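Local coordinates for protein ygiW (Escherichia coli, PDB 1NNX) that is a periplasmic bacterial OB-fold protein of unknown function, which may bind a small ligand or another macromolecule as other OB-folds do, at residues Y55-A60 / I64-D69. Residues are numbered along the deposited sequence; the frame is centred on the assembly and turned at random.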
# COMPACT_ATOMS: atom_id res chain seq x y z
N TYR A 55 -3.14 -6.02 6.33
CA TYR A 55 -2.04 -5.54 7.16
C TYR A 55 -2.09 -4.08 7.43
O TYR A 55 -2.73 -3.36 6.67
CB TYR A 55 -0.70 -5.86 6.49
CG TYR A 55 -0.44 -7.33 6.16
CD1 TYR A 55 0.36 -8.11 7.01
CD2 TYR A 55 -1.01 -7.91 5.04
CE1 TYR A 55 0.59 -9.49 6.73
CE2 TYR A 55 -0.80 -9.29 4.74
CZ TYR A 55 -0.00 -10.05 5.59
OH TYR A 55 0.17 -11.40 5.32
N VAL A 56 -1.42 -3.65 8.49
CA VAL A 56 -1.33 -2.20 8.76
C VAL A 56 0.03 -1.68 8.27
O VAL A 56 1.08 -2.24 8.61
CB VAL A 56 -1.44 -1.89 10.25
CG1 VAL A 56 -1.38 -0.34 10.51
CG2 VAL A 56 -2.87 -2.38 10.77
N PHE A 57 -0.01 -0.66 7.43
CA PHE A 57 1.19 -0.04 6.86
C PHE A 57 1.32 1.36 7.48
O PHE A 57 0.39 2.12 7.49
CB PHE A 57 0.99 0.04 5.35
CG PHE A 57 2.16 0.65 4.65
CD1 PHE A 57 3.27 -0.09 4.29
CD2 PHE A 57 2.10 1.99 4.31
CE1 PHE A 57 4.33 0.53 3.56
CE2 PHE A 57 3.15 2.58 3.59
CZ PHE A 57 4.24 1.83 3.22
N LYS A 58 2.53 1.68 7.94
CA LYS A 58 2.79 2.98 8.59
C LYS A 58 3.96 3.70 7.97
O LYS A 58 4.96 3.12 7.63
CB LYS A 58 3.03 2.71 10.07
CG LYS A 58 3.30 3.91 10.95
CD LYS A 58 3.65 3.41 12.33
CE LYS A 58 3.84 4.50 13.36
NZ LYS A 58 3.95 3.90 14.72
N ASP A 59 3.77 4.99 7.79
CA ASP A 59 4.90 5.87 7.37
C ASP A 59 4.85 7.03 8.36
O ASP A 59 4.04 7.08 9.30
CB ASP A 59 4.93 6.30 5.89
CG ASP A 59 3.92 7.33 5.49
OD1 ASP A 59 3.16 7.83 6.35
OD2 ASP A 59 3.91 7.66 4.27
N ALA A 60 5.77 7.99 8.21
CA ALA A 60 5.75 9.10 9.15
C ALA A 60 4.47 9.94 9.22
O ALA A 60 4.26 10.66 10.20
CB ALA A 60 6.91 10.01 8.81
N ILE A 64 -2.37 3.03 7.22
CA ILE A 64 -3.44 2.68 6.32
C ILE A 64 -3.42 1.17 6.20
O ILE A 64 -2.34 0.52 6.32
CB ILE A 64 -3.25 3.33 4.92
CG1 ILE A 64 -4.52 3.13 4.08
CG2 ILE A 64 -1.97 2.78 4.20
CD1 ILE A 64 -4.46 3.95 2.75
N ASN A 65 -4.59 0.60 5.95
CA ASN A 65 -4.63 -0.86 5.80
C ASN A 65 -4.27 -1.22 4.36
O ASN A 65 -4.64 -0.50 3.44
CB ASN A 65 -6.05 -1.40 6.12
CG ASN A 65 -6.41 -1.20 7.57
OD1 ASN A 65 -5.53 -1.12 8.45
ND2 ASN A 65 -7.73 -1.16 7.84
N VAL A 66 -3.54 -2.31 4.18
CA VAL A 66 -3.12 -2.75 2.86
C VAL A 66 -3.45 -4.25 2.69
O VAL A 66 -3.36 -5.06 3.63
CB VAL A 66 -1.61 -2.50 2.61
CG1 VAL A 66 -1.32 -0.95 2.75
CG2 VAL A 66 -0.71 -3.25 3.57
N ASP A 67 -3.91 -4.59 1.50
CA ASP A 67 -4.24 -6.00 1.18
C ASP A 67 -3.10 -6.58 0.38
O ASP A 67 -2.83 -6.11 -0.72
CB ASP A 67 -5.55 -6.04 0.38
CG ASP A 67 -5.92 -7.47 -0.13
OD1 ASP A 67 -7.12 -7.65 -0.47
OD2 ASP A 67 -5.06 -8.38 -0.23
N ILE A 68 -2.44 -7.59 0.93
CA ILE A 68 -1.28 -8.25 0.30
C ILE A 68 -1.57 -9.75 0.19
O ILE A 68 -1.62 -10.43 1.21
CB ILE A 68 -0.03 -8.07 1.13
CG1 ILE A 68 0.25 -6.57 1.35
CG2 ILE A 68 1.12 -8.68 0.40
CD1 ILE A 68 1.36 -6.26 2.34
N ASP A 69 -1.84 -10.18 -1.02
CA ASP A 69 -2.11 -11.63 -1.28
C ASP A 69 -0.83 -12.38 -1.02
O ASP A 69 0.29 -11.90 -1.18
CB ASP A 69 -2.51 -11.82 -2.73
CG ASP A 69 -2.94 -13.27 -3.05
OD1 ASP A 69 -4.14 -13.60 -2.81
OD2 ASP A 69 -2.10 -14.07 -3.54
O HOH W 1 -0.37 -12.22 2.81
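The carbonyl oxygen of Y55 is gripped by two neighbouring groups of the facing strand: V66 N donates a hydrogen bond to it at 2.8 Å, the donor tilted 18° out of the carbonyl plane, and N65 CA brings a weaker C-H...O contact at 3.3 Å. The return bond, from Y55 N to V66 O, closes the first hydrogen-bonded pair of a beta hairpin, strands 54-59 and 62-67 of the OB fold. F57 and I64 form the second such pair, with F57 N 2.8 Å from I64 O, and V56 sits opposite N65 in the non-hydrogen-bonded pair between them. The alternation sorts the side chains by face. Y55, F57, I64 and V66 share one, and there F57 and V66 suit the apolar interior: F57 CB lies 3.6 Å from V66 CG1, while the ring, with CG anti to the backbone N (chi1 -180°), swings off toward L42, V84 and I86, its CD2 meeting I64 CG2 obliquely. Branched I64 and V66 fit an extended strand and also pack on I99 of strand 96-106, the next strand of the sheet. On the other, partly exposed face beta-branched V56 likewise suits the extended strand and N65 offers a polar amide; the two side chains touch at one point, V56 CG2 to N65 OD1 at 3.7 Å. Farther along, Y55 reaches past the end of the paired region. Its CG is anti to the carbonyl carbon (chi1 -57°), which lays the ring across the I68 side chain, in the conformer described, at about a right angle, CE2 3.9 Å from I68 CB; W73 adds an edge-to-face ring contact. A tyrosine suits this place because its hydroxyl carries the contact beyond the apolar packing: a water in the plane of the ring lies 2.7 Å from Y55 OH and donates to I68 O.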